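ParA (Salmonella enterica subsp. enterica serovar Newport str. SL317, PDB 3EZF) probably binds and hydrolyses ATP to drive plasmid partition and, in its ADP-bound form, acts as a DNA-binding regulator of transcription. Local coordinates at residues G229-E234 against E302-E307; V113-N118 against A268-L273; P156-T161 against I206-D211. All coordinates share one frame; numbering follows the deposited sequence.

How the contacts relate
Following the chain from its N terminus, contact 2 opens first, on strand 112-116. Contact 3 then opens and closes wholly inside that loop, joining the loop after strand 149-153 to the loop after strand 203-206. Contact 1 opens next, at 229-234; the chain then returns to the sheet at strand 272-277, completing contact 2, and contact 1 closes last, at 302-307, where helix 294-303 ends. Contacts 1 and 2 therefore cross, and they also touch, the backbone of Tyr233 resting on the methyl of Ala268. Contact 2 ties central strands of the parallel sheet, contact 3 sits beyond the ends of two others, and contact 1 joins peripheral helix ends.

Contact 1 of 3, residues G229-E234 against E302-E307; sequences GQNQYE and EEEGVE. Unlike the reference sequence in segment 229-234: Gln230 (reference Met), Asn231 (reference Lys), Gln232 (reference Pro), Tyr233 (reference Ser).
Tyr233 and Glu304 meet almost perpendicularly, and their encounter illustrates how the aliphatic part of an acid can serve as a packing surface. Glu304 lays its CG against Tyr233 CD1 at 3.5 Å, an oblique approach with the ring and carboxylate planes turned 59° from each other. A bend at chi2 (80°) explains the pose: it swings the Glu304 carboxylate along the ring towards Tyr233 CE1 and the end of Gln232, instead of letting it run straight out. Gln232 keeps its own chain extended beyond CG, and its CG lies over the centre of the Tyr233 ring, 3.5 Å above the plane. The tyrosine thus has Gln232 on one face while the methylenes of Glu304 reach it across the contact.

Further along, Val306 takes the central place. Its CG1 comes to 3.9 Å from Tyr233 CB, and the same methyl lies near the amide of Asn231. The extended chain of Glu234 runs alongside Val306, the two pointing contrary ways, with Glu234 CG 3.7 Å from Val306 CB. This carries the Glu234 carboxylate to that of Glu307, whose bent chain folds back across it; OE2 of Glu234 and OE2 of Glu307 are 3.1 Å apart, with the two planes 63° from each other.

Both segments mark helix ends. Gly305, with its positive phi, completes a Schellman motif that terminates helix 294-303, and Glu234 is the N-cap residue before helix 235-241. Trp219 and Asn265 both hydrogen-bond to the carbonyl of Gln232, tying the loop to its surroundings. Chemically, apolar contacts of Tyr233 and Val306 are edged by acids near the surface; the neighbouring Glu234 and Glu307 carboxylates would probably repel, an effect that solvent may moderate.

Contact 2 of 3, residues V113-N118 against A268-L273; sequences VIFVVN and AASDLL
Val113 O accepts two backbone N-H groups at once, from Asp271 N at 3.0 Å and from Leu272 N at 3.3 Å. The Leu272 donor lies nearly along the C=O axis, whereas that of Asp271 comes in at a C=O...N angle of 145°, tilted a little from the carbonyl plane. One carbonyl thus fastens the start of a strand as the loop enters it. Parallel pairing follows: Phe115 N bonds to Leu272 O at 2.9 Å, and the CA of Ile114 makes a CA-H...O contact with the same oxygen.

Ile114 and Leu272 lie side by side on one face of the sheet, CG1 of Ile114 being 3.6 Å from CD1 of Leu272. Phe115 and Leu273 do likewise on the other face. There CG of Phe115 stands anti to the backbone N (chi1 -178°), bringing ring atom CD2 within 3.5 Å of Leu273 CD1. At the ring's edge sits OG of Ser270, which is itself hydrogen-bonded to the carbonyl of Gly266.

Asp271 forms a salt bridge with Arg309 near a bound sulfate. Strands 112-116 and 272-277 are interior members of the parallel P-loop NTPase sheet; strand 250-254 pairs with the other edge of 112-116, while helices 235-241 and 261-267 pack on Val113 and Phe115 respectively.

Contact 3 of 3, residues P156-T161 against I206-D211; sequences PQASST and IPASID
Segments 156-161 and 206-211 run in opposite directions without forming strands: the CA atoms of Pro156 and Ile210 are 5.1 Å apart, and those of Ala158 and Ala208 are 4.9 Å apart. Ala158 takes a positive phi (61°), after which Ser159 to Thr161 wind in a helix-like turn. Near one end of the pairing, the CA of Ile210 makes a CA-H...O contact of 3.4 Å with Pro156 O.

At the other end a side chain takes over the work of a backbone acceptor. Thr161 OG1 receives the N-H of Ala208 at 2.7 Å, with an N-H...O angle of 152°. The hydroxyl is also hydrogen-bonded to Asp153, to which it presumably gives its proton. With CG2 anti to the backbone N and OG1 beside it (chi1 -63°), the threonine turns its oxygen to the amide while CG2 lies 4.1 Å from Pro207 CB.

The segment 156-161 follows strand 149-153 and begins with the Pro-Gln that ends an Asp-Leu-Asp-Pro-Gln sequence, consistent with the Walker A' region of ParA-type P-loop ATPases. Its partner starts at the last residue of the neighbouring strand 203-206 and leads away from it, so the contact lies beyond the ends of two adjacent parallel strands. Between the two anchor points, Ala158 CB and Ala208 CB meet at 4.0 Å, small groups that let the backbones come close.

Within segment 206-211, Ser209 OG accepts a capping bond from Asp211 N at 2.9 Å as the chain enters helix 212-216. Asp211 in turn reaches a salt bridge with Arg293 of the second subunit, and His258 of that subunit packs on Pro156 and Gln157.

Contact 1 of 3, residues G229-E234 against E302-E307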
loop_
_atom_site.group_PDB
_atom_site.type_symbol
_atom_site.label_atom_id
_atom_site.label_comp_id
_atom_site.label_asym_id
_atom_site.label_seq_id
_atom_site.Cartn_x
_atom_site.Cartn_y
_atom_site.Cartn_z
ATOM N N GLY A 229 -1.929 -21.400 -25.975
ATOM C CA GLY A 229 -3.360 -21.596 -26.106
ATOM C C GLY A 229 -4.164 -21.464 -24.835
ATOM O O GLY A 229 -5.354 -21.738 -24.848
ATOM N N GLN A 230 -3.529 -21.039 -23.747
ATOM C CA GLN A 230 -4.193 -20.869 -22.454
ATOM C C GLN A 230 -4.889 -19.517 -22.331
ATOM O O GLN A 230 -4.446 -18.531 -22.908
ATOM C CB GLN A 230 -3.167 -20.983 -21.327
ATOM C CG GLN A 230 -2.934 -22.373 -20.807
ATOM C CD GLN A 230 -4.146 -22.912 -20.091
ATOM O OE1 GLN A 230 -4.086 -23.971 -19.471
ATOM N NE2 GLN A 230 -5.259 -22.185 -20.171
ATOM N N ASN A 231 -5.969 -19.471 -21.557
ATOM C CA ASN A 231 -6.716 -18.235 -21.341
ATOM C C ASN A 231 -6.097 -17.509 -20.155
ATOM O O ASN A 231 -6.142 -17.998 -19.035
ATOM C CB ASN A 231 -8.176 -18.552 -21.041
ATOM C CG ASN A 231 -9.006 -17.306 -20.834
ATOM O OD1 ASN A 231 -10.056 -17.136 -21.453
ATOM N ND2 ASN A 231 -8.538 -16.421 -19.959
ATOM N N GLN A 232 -5.546 -16.331 -20.396
ATOM C CA GLN A 232 -4.879 -15.584 -19.340
ATOM C C GLN A 232 -5.671 -15.319 -18.083
ATOM O O GLN A 232 -5.087 -15.010 -17.056
ATOM C CB GLN A 232 -4.376 -14.244 -19.871
ATOM C CG GLN A 232 -5.484 -13.316 -20.294
ATOM C CD GLN A 232 -4.966 -12.007 -20.801
ATOM O OE1 GLN A 232 -5.616 -11.365 -21.621
ATOM N NE2 GLN A 232 -3.792 -11.590 -20.312
ATOM N N TYR A 233 -6.991 -15.428 -18.149
ATOM C CA TYR A 233 -7.808 -15.141 -16.970
ATOM C C TYR A 233 -8.425 -16.365 -16.300
ATOM O O TYR A 233 -9.288 -16.237 -15.439
ATOM C CB TYR A 233 -8.902 -14.114 -17.329
ATOM C CG TYR A 233 -8.344 -12.788 -17.825
ATOM C CD1 TYR A 233 -8.889 -12.149 -18.943
ATOM C CD2 TYR A 233 -7.257 -12.180 -17.184
ATOM C CE1 TYR A 233 -8.365 -10.944 -19.407
ATOM C CE2 TYR A 233 -6.726 -10.971 -17.640
ATOM C CZ TYR A 233 -7.283 -10.359 -18.752
ATOM O OH TYR A 233 -6.755 -9.169 -19.209
ATOM N N GLU A 234 -7.976 -17.553 -16.686
ATOM C CA GLU A 234 -8.491 -18.778 -16.096
ATOM C C GLU A 234 -7.355 -19.594 -15.510
ATOM O O GLU A 234 -7.579 -20.703 -15.024
ATOM C CB GLU A 234 -9.217 -19.629 -17.136
ATOM C CG GLU A 234 -10.382 -18.946 -17.826
ATOM C CD GLU A 234 -11.148 -19.880 -18.775
ATOM O OE1 GLU A 234 -10.610 -20.946 -19.141
ATOM O OE2 GLU A 234 -12.290 -19.546 -19.166
ATOM N N GLU A 302 -15.743 -11.638 -19.841
ATOM C CA GLU A 302 -16.714 -12.183 -20.781
ATOM C C GLU A 302 -16.136 -12.187 -22.198
ATOM O O GLU A 302 -16.303 -13.157 -22.946
ATOM C CB GLU A 302 -18.004 -11.369 -20.761
ATOM C CG GLU A 302 -18.788 -11.409 -19.456
ATOM C CD GLU A 302 -20.102 -10.654 -19.577
ATOM O OE1 GLU A 302 -20.822 -10.514 -18.568
ATOM O OE2 GLU A 302 -20.419 -10.196 -20.698
ATOM N N GLU A 303 -15.449 -11.106 -22.563
ATOM C CA GLU A 303 -14.851 -11.002 -23.896
ATOM C C GLU A 303 -13.702 -11.976 -24.105
ATOM O O GLU A 303 -13.435 -12.391 -25.234
ATOM C CB GLU A 303 -14.336 -9.583 -24.155
ATOM C CG GLU A 303 -15.404 -8.511 -24.082
ATOM C CD GLU A 303 -14.819 -7.131 -24.216
ATOM O OE1 GLU A 303 -14.391 -6.776 -25.339
ATOM O OE2 GLU A 303 -14.776 -6.411 -23.192
ATOM N N GLU A 304 -13.017 -12.328 -23.020
ATOM C CA GLU A 304 -11.894 -13.242 -23.107
ATOM C C GLU A 304 -12.411 -14.681 -23.107
ATOM O O GLU A 304 -11.626 -15.638 -23.103
ATOM C CB GLU A 304 -10.949 -13.015 -21.926
ATOM C CG GLU A 304 -9.506 -13.436 -22.186
ATOM C CD GLU A 304 -8.722 -12.397 -22.983
ATOM O OE1 GLU A 304 -7.528 -12.657 -23.282
ATOM O OE2 GLU A 304 -9.301 -11.324 -23.296
ATOM N N GLY A 305 -13.736 -14.827 -23.105
ATOM C CA GLY A 305 -14.335 -16.149 -23.116
ATOM C C GLY A 305 -14.446 -16.855 -21.775
ATOM O O GLY A 305 -14.875 -18.008 -21.712
ATOM N N VAL A 306 -14.041 -16.194 -20.697
ATOM C CA VAL A 306 -14.162 -16.818 -19.388
ATOM C C VAL A 306 -15.534 -16.470 -18.829
ATOM O O VAL A 306 -16.153 -15.489 -19.234
ATOM C CB VAL A 306 -13.036 -16.370 -18.414
ATOM C CG1 VAL A 306 -12.210 -15.283 -19.054
ATOM C CG2 VAL A 306 -13.618 -15.906 -17.091
ATOM N N GLU A 307 -15.997 -17.290 -17.898
ATOM C CA GLU A 307 -17.299 -17.131 -17.280
ATOM C C GLU A 307 -17.184 -17.059 -15.763
ATOM O O GLU A 307 -17.250 -18.074 -15.080
ATOM C CB GLU A 307 -18.176 -18.318 -17.677
ATOM C CG GLU A 307 -17.465 -19.676 -17.545
ATOM C CD GLU A 307 -16.241 -19.801 -18.457
ATOM O OE1 GLU A 307 -16.406 -19.639 -19.687
ATOM O OE2 GLU A 307 -15.121 -20.060 -17.950
#

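Contact 2 of 3, residues V113-N118 against A268-L273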
loop_
_atom_site.group_PDB
_atom_site.type_symbol
_atom_site.label_atom_id
_atom_site.label_comp_id
_atom_site.label_asym_id
_atom_site.label_seq_id
_atom_site.Cartn_x
_atom_site.Cartn_y
_atom_site.Cartn_z
ATOM N N VAL A 113 -14.137 -20.504 -2.903
ATOM C CA VAL A 113 -13.152 -19.448 -3.115
ATOM C C VAL A 113 -13.671 -18.041 -2.810
ATOM O O VAL A 113 -14.631 -17.562 -3.427
ATOM C CB VAL A 113 -12.609 -19.500 -4.552
ATOM C CG1 VAL A 113 -11.526 -18.460 -4.747
ATOM C CG2 VAL A 113 -12.059 -20.860 -4.818
ATOM N N ILE A 114 -12.996 -17.377 -1.872
ATOM C CA ILE A 114 -13.365 -16.040 -1.426
ATOM C C ILE A 114 -12.415 -14.941 -1.899
ATOM O O ILE A 114 -11.274 -14.869 -1.466
ATOM C CB ILE A 114 -13.426 -16.030 0.101
ATOM C CG1 ILE A 114 -14.533 -16.982 0.564
ATOM C CG2 ILE A 114 -13.635 -14.624 0.604
ATOM C CD1 ILE A 114 -14.126 -17.912 1.689
ATOM N N PHE A 115 -12.892 -14.081 -2.787
ATOM C CA PHE A 115 -12.071 -12.994 -3.296
ATOM C C PHE A 115 -12.189 -11.827 -2.335
ATOM O O PHE A 115 -13.242 -11.197 -2.267
ATOM C CB PHE A 115 -12.558 -12.561 -4.678
ATOM C CG PHE A 115 -11.735 -11.469 -5.282
ATOM C CD1 PHE A 115 -10.692 -11.764 -6.157
ATOM C CD2 PHE A 115 -11.954 -10.145 -4.920
ATOM C CE1 PHE A 115 -9.872 -10.748 -6.657
ATOM C CE2 PHE A 115 -11.147 -9.123 -5.407
ATOM C CZ PHE A 115 -10.103 -9.423 -6.278
ATOM N N VAL A 116 -11.121 -11.533 -1.594
ATOM C CA VAL A 116 -11.135 -10.430 -0.627
ATOM C C VAL A 116 -10.779 -9.095 -1.270
ATOM O O VAL A 116 -9.684 -8.946 -1.804
ATOM C CB VAL A 116 -10.145 -10.686 0.519
ATOM C CG1 VAL A 116 -10.380 -9.697 1.648
ATOM C CG2 VAL A 116 -10.299 -12.100 1.020
ATOM N N VAL A 117 -11.709 -8.137 -1.201
ATOM C CA VAL A 117 -11.546 -6.797 -1.777
ATOM C C VAL A 117 -10.750 -5.855 -0.888
ATOM O O VAL A 117 -11.319 -5.076 -0.133
ATOM C CB VAL A 117 -12.917 -6.155 -2.057
ATOM C CG1 VAL A 117 -12.755 -4.697 -2.468
ATOM C CG2 VAL A 117 -13.622 -6.929 -3.148
ATOM N N ASN A 118 -9.429 -5.912 -0.995
ATOM C CA ASN A 118 -8.580 -5.067 -0.182
ATOM C C ASN A 118 -8.107 -3.857 -0.959
ATOM O O ASN A 118 -7.284 -3.977 -1.872
ATOM C CB ASN A 118 -7.369 -5.844 0.311
ATOM C CG ASN A 118 -6.833 -5.297 1.615
ATOM O OD1 ASN A 118 -7.521 -5.339 2.644
ATOM N ND2 ASN A 118 -5.605 -4.763 1.583
ATOM N N ALA A 268 -12.214 -14.179 -11.590
ATOM C CA ALA A 268 -12.587 -15.278 -12.488
ATOM C C ALA A 268 -12.616 -16.687 -11.889
ATOM O O ALA A 268 -13.046 -17.620 -12.553
ATOM C CB ALA A 268 -11.663 -15.260 -13.725
ATOM N N ALA A 269 -12.178 -16.844 -10.646
ATOM C CA ALA A 269 -12.128 -18.162 -10.032
ATOM C C ALA A 269 -12.843 -18.228 -8.707
ATOM O O ALA A 269 -12.970 -19.309 -8.123
ATOM C CB ALA A 269 -10.681 -18.573 -9.833
ATOM N N SER A 270 -13.309 -17.075 -8.239
ATOM C CA SER A 270 -13.987 -16.973 -6.956
ATOM C C SER A 270 -15.503 -17.004 -7.059
ATOM O O SER A 270 -16.089 -16.549 -8.043
ATOM C CB SER A 270 -13.541 -15.693 -6.254
ATOM O OG SER A 270 -12.135 -15.551 -6.352
ATOM N N ASP A 271 -16.140 -17.540 -6.025
ATOM C CA ASP A 271 -17.591 -17.618 -6.023
ATOM C C ASP A 271 -18.218 -16.669 -5.019
ATOM O O ASP A 271 -19.437 -16.515 -4.981
ATOM C CB ASP A 271 -18.060 -19.064 -5.765
ATOM C CG ASP A 271 -17.072 -19.861 -4.940
ATOM O OD1 ASP A 271 -16.586 -19.321 -3.926
ATOM O OD2 ASP A 271 -16.788 -21.023 -5.305
ATOM N N LEU A 272 -17.381 -16.012 -4.228
ATOM C CA LEU A 272 -17.861 -15.073 -3.216
ATOM C C LEU A 272 -16.962 -13.828 -3.155
ATOM O O LEU A 272 -15.749 -13.927 -3.001
ATOM C CB LEU A 272 -17.903 -15.777 -1.839
ATOM C CG LEU A 272 -18.580 -15.178 -0.591
ATOM C CD1 LEU A 272 -17.550 -14.956 0.501
ATOM C CD2 LEU A 272 -19.277 -13.879 -0.924
ATOM N N LEU A 273 -17.566 -12.655 -3.282
ATOM C CA LEU A 273 -16.820 -11.411 -3.211
ATOM C C LEU A 273 -16.935 -10.898 -1.789
ATOM O O LEU A 273 -18.030 -10.601 -1.325
ATOM C CB LEU A 273 -17.420 -10.370 -4.142
ATOM C CG LEU A 273 -16.490 -9.198 -4.447
ATOM C CD1 LEU A 273 -15.421 -9.660 -5.441
ATOM C CD2 LEU A 273 -17.279 -8.058 -5.044
#

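Contact 3 of 3, residues P156-T161 against I206-D211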
loop_
_atom_site.group_PDB
_atom_site.type_symbol
_atom_site.label_atom_id
_atom_site.label_comp_id
_atom_site.label_asym_id
_atom_site.label_seq_id
_atom_site.Cartn_x
_atom_site.Cartn_y
_atom_site.Cartn_z
ATOM N N PRO A 156 1.081 -7.872 -5.009
ATOM C CA PRO A 156 2.512 -7.613 -5.231
ATOM C C PRO A 156 3.279 -7.256 -3.944
ATOM O O PRO A 156 4.411 -7.703 -3.742
ATOM C CB PRO A 156 2.503 -6.469 -6.240
ATOM C CG PRO A 156 1.229 -6.753 -7.045
ATOM C CD PRO A 156 0.240 -7.119 -5.965
ATOM N N GLN A 157 2.654 -6.466 -3.069
ATOM C CA GLN A 157 3.285 -6.044 -1.818
ATOM C C GLN A 157 3.541 -7.162 -0.825
ATOM O O GLN A 157 4.315 -6.992 0.107
ATOM C CB GLN A 157 2.461 -4.950 -1.138
ATOM C CG GLN A 157 2.714 -3.561 -1.701
ATOM C CD GLN A 157 2.196 -3.398 -3.117
ATOM O OE1 GLN A 157 2.532 -4.173 -4.014
ATOM N NE2 GLN A 157 1.370 -2.379 -3.326
ATOM N N ALA A 158 2.887 -8.299 -1.017
ATOM C CA ALA A 158 3.080 -9.442 -0.133
ATOM C C ALA A 158 2.690 -9.138 1.305
ATOM O O ALA A 158 3.238 -9.717 2.246
ATOM C CB ALA A 158 4.533 -9.909 -0.196
ATOM N N SER A 159 1.739 -8.225 1.469
ATOM C CA SER A 159 1.256 -7.856 2.792
ATOM C C SER A 159 1.059 -9.152 3.566
ATOM O O SER A 159 1.725 -9.385 4.562
ATOM C CB SER A 159 -0.071 -7.095 2.681
ATOM O OG SER A 159 0.028 -6.029 1.743
ATOM N N SER A 160 0.162 -10.007 3.087
ATOM C CA SER A 160 -0.099 -11.287 3.745
ATOM C C SER A 160 1.171 -12.113 3.925
ATOM O O SER A 160 1.447 -12.617 5.014
ATOM C CB SER A 160 -1.111 -12.107 2.943
ATOM O OG SER A 160 -2.412 -11.571 3.073
ATOM N N THR A 161 1.935 -12.247 2.846
ATOM C CA THR A 161 3.181 -13.014 2.858
ATOM C C THR A 161 3.988 -12.908 4.163
ATOM O O THR A 161 4.752 -13.816 4.498
ATOM C CB THR A 161 4.078 -12.597 1.667
ATOM O OG1 THR A 161 3.413 -12.919 0.441
ATOM C CG2 THR A 161 5.420 -13.310 1.715
ATOM N N ILE A 206 0.044 -19.288 0.187
ATOM C CA ILE A 206 0.870 -19.344 -1.027
ATOM C C ILE A 206 1.391 -17.922 -1.118
ATOM O O ILE A 206 0.654 -17.010 -1.472
ATOM C CB ILE A 206 0.079 -19.646 -2.315
ATOM C CG1 ILE A 206 -0.279 -21.130 -2.395
ATOM C CG2 ILE A 206 0.928 -19.315 -3.521
ATOM C CD1 ILE A 206 -0.944 -21.540 -3.727
ATOM N N PRO A 207 2.679 -17.720 -0.805
ATOM C CA PRO A 207 3.358 -16.420 -0.813
ATOM C C PRO A 207 3.379 -15.589 -2.105
ATOM O O PRO A 207 3.141 -16.092 -3.211
ATOM C CB PRO A 207 4.763 -16.776 -0.307
ATOM C CG PRO A 207 4.977 -18.162 -0.881
ATOM C CD PRO A 207 3.645 -18.823 -0.608
ATOM N N ALA A 208 3.660 -14.299 -1.922
ATOM C CA ALA A 208 3.758 -13.330 -3.004
ATOM C C ALA A 208 5.149 -12.683 -2.941
ATOM O O ALA A 208 5.927 -12.936 -2.014
ATOM C CB ALA A 208 2.676 -12.257 -2.854
ATOM N N SER A 209 5.456 -11.845 -3.923
ATOM C CA SER A 209 6.739 -11.165 -3.961
ATOM C C SER A 209 6.584 -9.795 -4.582
ATOM O O SER A 209 5.546 -9.489 -5.167
ATOM C CB SER A 209 7.741 -11.960 -4.782
ATOM O OG SER A 209 8.928 -11.208 -4.949
ATOM N N ILE A 210 7.615 -8.967 -4.454
ATOM C CA ILE A 210 7.571 -7.639 -5.047
ATOM C C ILE A 210 7.907 -7.834 -6.521
ATOM O O ILE A 210 7.721 -6.934 -7.345
ATOM C CB ILE A 210 8.597 -6.675 -4.398
ATOM C CG1 ILE A 210 8.515 -5.295 -5.052
ATOM C CG2 ILE A 210 9.996 -7.233 -4.547
ATOM C CD1 ILE A 210 7.152 -4.628 -4.900
ATOM N N ASP A 211 8.409 -9.028 -6.833
ATOM C CA ASP A 211 8.765 -9.377 -8.200
ATOM C C ASP A 211 7.515 -9.568 -9.061
ATOM O O ASP A 211 7.476 -9.150 -10.238
ATOM C CB ASP A 211 9.573 -10.671 -8.233
ATOM C CG ASP A 211 11.047 -10.423 -8.408
ATOM O OD1 ASP A 211 11.394 -9.383 -9.012
ATOM O OD2 ASP A 211 11.854 -11.272 -7.955
#